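Local structure of transcriptional regulator AcuR (Rhodobacter sphaeroides 2.4.1, 3BRU) at residues Tyr48-Val53 against Asn73-Phe77; Leu81-Tyr85 against Cys128-Leu133. The protein represses transcription of its own operon as a TetR-family DNA-binding regulator, probably by binding two operator sequences in the promoter. One frame throughout, in Å; residues are numbered along the deposited sequence.

Interaction 1. Residues Tyr48-Val53 against Asn73-Phe77; sequences YSSVGV and NKADF
With CG anti to the backbone N in both residues (chi1 -178° in Tyr48, -160° in Lys74) and the lysine chain bent at chi2 (-149°), Tyr48 and Lys74 are brought together, the lysine running across one ring face. Lys74 CE sits over the centre of the Tyr48 ring, 4.0 Å from its centroid, a CH-pi contact, and NZ, 4.2 Å from the same centroid, adds a cation-pi contact. A long aliphatic chain with a charged end suits this place: its methylenes pack on the ring, CD lying 3.4 Å from Tyr48 OH, while the ammonium goes on to the turn behind. There Lys74 NZ donates to Tyr48 O (2.9 Å) from above the carbonyl plane. Val51 N reaches the same oxygen from the opposite face, closing the type I turn Tyr48-Val51, so two donors grip it. Val53 CG2 packs 4.1 Å from Lys74 CB near the helix start, where Asn73 OD1 caps the helix by accepting from Asp76 N. The contact ties the loop between helix 31-45 and helix 53-60, the latter opening the predicted helix-turn-helix, to the first turn of helix 74-97; Phe144 meets the Tyr48 ring edge-to-face, and Glu136 accepts from Tyr48 N.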
loop_
_atom_site.group_PDB
_atom_site.type_symbol
_atom_site.label_atom_id
_atom_site.label_comp_id
_atom_site.label_asym_id
_atom_site.label_seq_id
_atom_site.Cartn_x
_atom_site.Cartn_y
_atom_site.Cartn_z
ATOM N N TYR A 48 8.164 3.127 -10.432
ATOM C CA TYR A 48 8.424 2.884 -11.843
ATOM C C TYR A 48 7.967 4.025 -12.767
ATOM O O TYR A 48 8.775 4.500 -13.578
ATOM C CB TYR A 48 7.785 1.563 -12.224
ATOM C CG TYR A 48 7.977 1.124 -13.640
ATOM C CD1 TYR A 48 8.981 0.217 -13.959
ATOM C CD2 TYR A 48 7.138 1.591 -14.673
ATOM C CE1 TYR A 48 9.145 -0.232 -15.269
ATOM C CE2 TYR A 48 7.295 1.133 -15.992
ATOM C CZ TYR A 48 8.300 0.214 -16.268
ATOM O OH TYR A 48 8.527 -0.246 -17.537
ATOM N N SER A 49 6.708 4.469 -12.634
ATOM C CA SER A 49 6.155 5.571 -13.462
ATOM C C SER A 49 6.924 6.903 -13.390
ATOM O O SER A 49 6.858 7.693 -14.314
ATOM C CB SER A 49 4.681 5.877 -13.129
ATOM O OG SER A 49 3.894 4.712 -12.958
ATOM N N SER A 50 7.631 7.135 -12.278
ATOM C CA SER A 50 8.339 8.384 -11.990
ATOM C C SER A 50 9.758 8.408 -12.529
ATOM O O SER A 50 10.394 9.454 -12.625
ATOM C CB SER A 50 8.436 8.545 -10.477
ATOM O OG SER A 50 7.518 9.517 -10.047
ATOM N N VAL A 51 10.282 7.238 -12.834
ATOM C CA VAL A 51 11.697 7.137 -13.070
ATOM C C VAL A 51 11.972 6.698 -14.500
ATOM O O VAL A 51 11.595 5.590 -14.894
ATOM C CB VAL A 51 12.337 6.166 -12.051
ATOM C CG1 VAL A 51 13.801 5.982 -12.335
ATOM C CG2 VAL A 51 12.134 6.699 -10.633
ATOM N N GLY A 52 12.638 7.561 -15.272
ATOM C CA GLY A 52 13.013 7.224 -16.637
ATOM C C GLY A 52 14.402 6.593 -16.712
ATOM O O GLY A 52 15.183 6.648 -15.751
ATOM N N VAL A 53 14.710 6.022 -17.869
ATOM C CA VAL A 53 15.998 5.411 -18.126
ATOM C C VAL A 53 17.161 6.396 -18.006
ATOM O O VAL A 53 18.213 6.041 -17.471
ATOM C CB VAL A 53 16.011 4.697 -19.509
ATOM C CG1 VAL A 53 17.424 4.232 -19.925
ATOM C CG2 VAL A 53 15.028 3.536 -19.504
ATOM N N ASN A 73 14.502 -2.997 -22.868
ATOM C CA ASN A 73 13.766 -1.765 -22.589
ATOM C C ASN A 73 13.548 -1.621 -21.079
ATOM O O ASN A 73 13.922 -2.515 -20.294
ATOM C CB ASN A 73 12.410 -1.750 -23.327
ATOM C CG ASN A 73 11.651 -3.089 -23.235
ATOM O OD1 ASN A 73 11.694 -3.811 -22.234
ATOM N ND2 ASN A 73 10.962 -3.424 -24.297
ATOM N N LYS A 74 12.923 -0.504 -20.697
ATOM C CA LYS A 74 12.548 -0.230 -19.303
ATOM C C LYS A 74 11.741 -1.389 -18.661
ATOM O O LYS A 74 11.968 -1.743 -17.514
ATOM C CB LYS A 74 11.795 1.104 -19.239
ATOM C CG LYS A 74 11.758 1.758 -17.884
ATOM C CD LYS A 74 10.455 2.582 -17.715
ATOM C CE LYS A 74 10.496 3.501 -16.514
ATOM N NZ LYS A 74 9.272 4.436 -16.482
ATOM N N ALA A 75 10.826 -1.991 -19.412
ATOM C CA ALA A 75 10.024 -3.102 -18.890
ATOM C C ALA A 75 10.871 -4.338 -18.551
ATOM O O ALA A 75 10.632 -4.978 -17.545
ATOM C CB ALA A 75 8.878 -3.457 -19.856
ATOM N N ASP A 76 11.856 -4.665 -19.373
ATOM C CA ASP A 76 12.723 -5.825 -19.155
ATOM C C ASP A 76 13.647 -5.567 -17.951
ATOM O O ASP A 76 13.913 -6.464 -17.145
ATOM C CB ASP A 76 13.544 -6.079 -20.429
ATOM C CG ASP A 76 14.276 -7.448 -20.423
ATOM O OD1 ASP A 76 13.651 -8.445 -19.979
ATOM O OD2 ASP A 76 15.466 -7.544 -20.878
ATOM N N PHE A 77 14.137 -4.331 -17.859
ATOM C CA PHE A 77 14.813 -3.794 -16.677
ATOM C C PHE A 77 14.022 -3.873 -15.368
ATOM O O PHE A 77 14.520 -4.424 -14.368
ATOM C CB PHE A 77 15.236 -2.350 -16.940
ATOM C CG PHE A 77 16.088 -1.751 -15.858
ATOM C CD1 PHE A 77 17.222 -2.387 -15.404
ATOM C CD2 PHE A 77 15.758 -0.527 -15.298
ATOM C CE1 PHE A 77 18.021 -1.814 -14.447
ATOM C CE2 PHE A 77 16.538 0.033 -14.323
ATOM C CZ PHE A 77 17.672 -0.598 -13.912
#

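Interaction 2. Residues Leu81-Tyr85 against Cys128-Leu133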
loop_
_atom_site.group_PDB
_atom_site.type_symbol
_atom_site.label_atom_id
_atom_site.label_comp_id
_atom_site.label_asym_id
_atom_site.label_seq_id
_atom_site.Cartn_x
_atom_site.Cartn_y
_atom_site.Cartn_z
ATOM N N LEU A 81 14.725 -6.095 -12.009
ATOM C CA LEU A 81 14.796 -5.511 -10.661
ATOM C C LEU A 81 13.955 -6.285 -9.678
ATOM O O LEU A 81 14.359 -6.435 -8.555
ATOM C CB LEU A 81 14.407 -4.024 -10.620
ATOM C CG LEU A 81 15.302 -3.066 -11.389
ATOM C CD1 LEU A 81 14.639 -1.687 -11.456
ATOM C CD2 LEU A 81 16.691 -3.001 -10.779
ATOM N N ILE A 82 12.773 -6.728 -10.099
ATOM C CA ILE A 82 11.937 -7.582 -9.260
ATOM C C ILE A 82 12.671 -8.905 -8.929
ATOM O O ILE A 82 12.709 -9.309 -7.770
ATOM C CB ILE A 82 10.567 -7.884 -9.920
ATOM C CG1 ILE A 82 9.701 -6.641 -10.018
ATOM C CG2 ILE A 82 9.815 -8.982 -9.173
ATOM C CD1 ILE A 82 8.609 -6.806 -11.107
ATOM N N GLU A 83 13.254 -9.565 -9.934
ATOM C CA GLU A 83 14.084 -10.767 -9.692
ATOM C C GLU A 83 15.258 -10.496 -8.758
ATOM O O GLU A 83 15.599 -11.343 -7.937
ATOM C CB GLU A 83 14.572 -11.392 -10.994
ATOM C CG GLU A 83 13.445 -12.002 -11.790
ATOM C CD GLU A 83 13.767 -12.253 -13.288
ATOM O OE1 GLU A 83 14.728 -11.646 -13.855
ATOM O OE2 GLU A 83 13.039 -13.077 -13.908
ATOM N N ALA A 84 15.855 -9.311 -8.843
ATOM C CA ALA A 84 17.003 -8.993 -7.965
ATOM C C ALA A 84 16.553 -8.793 -6.523
ATOM O O ALA A 84 17.206 -9.276 -5.582
ATOM C CB ALA A 84 17.779 -7.756 -8.472
ATOM N N TYR A 85 15.437 -8.077 -6.372
ATOM C CA TYR A 85 14.820 -7.782 -5.090
ATOM C C TYR A 85 14.308 -9.070 -4.430
ATOM O O TYR A 85 14.524 -9.296 -3.251
ATOM C CB TYR A 85 13.699 -6.764 -5.268
ATOM C CG TYR A 85 13.177 -6.219 -3.962
ATOM C CD1 TYR A 85 13.807 -5.138 -3.330
ATOM C CD2 TYR A 85 12.075 -6.797 -3.343
ATOM C CE1 TYR A 85 13.324 -4.619 -2.125
ATOM C CE2 TYR A 85 11.592 -6.309 -2.131
ATOM C CZ TYR A 85 12.219 -5.227 -1.528
ATOM O OH TYR A 85 11.748 -4.774 -0.324
ATOM N N CYS A 128 9.186 -0.730 0.161
ATOM C CA CYS A 128 9.255 -2.014 -0.476
ATOM C C CYS A 128 9.093 -1.805 -1.986
ATOM O O CYS A 128 8.167 -1.130 -2.427
ATOM C CB CYS A 128 8.170 -2.929 0.082
ATOM S SG CYS A 128 8.293 -4.563 -0.629
ATOM N N LEU A 129 9.996 -2.380 -2.769
ATOM C CA LEU A 129 9.880 -2.339 -4.227
ATOM C C LEU A 129 8.570 -2.971 -4.717
ATOM O O LEU A 129 7.913 -2.458 -5.615
ATOM C CB LEU A 129 11.072 -3.050 -4.891
ATOM C CG LEU A 129 10.922 -3.117 -6.404
ATOM C CD1 LEU A 129 11.205 -1.754 -6.970
ATOM C CD2 LEU A 129 11.826 -4.131 -7.029
ATOM N N VAL A 130 8.220 -4.103 -4.116
ATOM C CA VAL A 130 7.056 -4.864 -4.500
ATOM C C VAL A 130 5.753 -4.147 -4.166
ATOM O O VAL A 130 4.756 -4.219 -4.910
ATOM C CB VAL A 130 7.139 -6.295 -3.896
ATOM C CG1 VAL A 130 5.799 -7.045 -4.015
ATOM C CG2 VAL A 130 8.282 -7.058 -4.572
ATOM N N GLY A 131 5.759 -3.451 -3.043
ATOM C CA GLY A 131 4.612 -2.639 -2.655
ATOM C C GLY A 131 4.502 -1.429 -3.544
ATOM O O GLY A 131 3.391 -1.108 -4.004
ATOM N N ASN A 132 5.625 -0.737 -3.776
ATOM C CA ASN A 132 5.599 0.428 -4.696
ATOM C C ASN A 132 5.056 0.060 -6.065
ATOM O O ASN A 132 4.205 0.768 -6.591
ATOM C CB ASN A 132 6.971 1.069 -4.906
ATOM C CG ASN A 132 7.520 1.761 -3.663
ATOM O OD1 ASN A 132 6.935 1.728 -2.557
ATOM N ND2 ASN A 132 8.668 2.407 -3.841
ATOM N N LEU A 133 5.555 -1.021 -6.663
ATOM C CA LEU A 133 5.131 -1.365 -8.009
ATOM C C LEU A 133 3.704 -1.920 -8.002
ATOM O O LEU A 133 2.915 -1.646 -8.933
ATOM C CB LEU A 133 6.078 -2.365 -8.665
ATOM C CG LEU A 133 7.542 -2.002 -8.912
ATOM C CD1 LEU A 133 8.228 -3.129 -9.667
ATOM C CD2 LEU A 133 7.713 -0.715 -9.660
#
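Tyr85 lays its ring against the first turn of helix 129-135, where Leu129 CB stands over the ring centre, 3.8 Å from the centroid and 12° off the normal, a CH-pi contact. Here the packing is close. Leu129, with CG anti to its N (chi1 176°), carries CD2 along the same face toward Tyr85 CB, 3.7 Å away. That methyl also lies 3.7 Å from Leu81 O, so that it sits between Leu81 and Tyr85, one turn apart on helix 74-97. Leucine suits the place: its CB packs on the ring while one methyl of its branched end reaches Tyr85 CB and the backbone at Leu81. Val130 CG2 approaches the ring obliquely, 4.0 Å from Tyr85 CD2. The phenol end is packed too, with Tyr85 OH 3.5 Å from Cys128 SG, a sulfur that stands oblique to the ring. Further along, Ile82 CG1 meets Leu133 CD1 at 3.8 Å, and Leu148 and Val151 of helix 143-167 also pack on Ile82. The solvent side is the back of helix 74-97, where Glu83 points away and is exposed and Ala84 is partly exposed. The two short helical segments run roughly antiparallel, at 146°, with axes 11.0 Å apart, far enough for side chains to fill the gap. Cys128 has a second task as N-cap, its SG accepting a weak bond from Gly131 N. With no clear hydrogen bond across it, the contact relies on aliphatic and aromatic packing, consistent with a buried joint between the DNA-binding and C-terminal parts whose cohesion comes mainly from fit and burial of apolar surface.

From the N terminus, the chain passes through helix 31-45 to 48-53, then through helices 53-60 and 64-70 before 73-77 closes interaction 1 around the predicted helix-turn-helix. Interaction 2 opens a turn later on the same helix 74-97 and closes a longer loop, containing helix 104-120, when 128-133 returns. The loops therefore follow in series, neither nested nor crossed, with helix 74-97 common to both. Their centres are 13 Å apart, yet they touch directly where Tyr48 CB packs 3.4 Å from Leu133 CD2. Interaction 1 fastens the DNA-binding part together, and interaction 2 joins it to the C-terminal part; both also reach the second subunit.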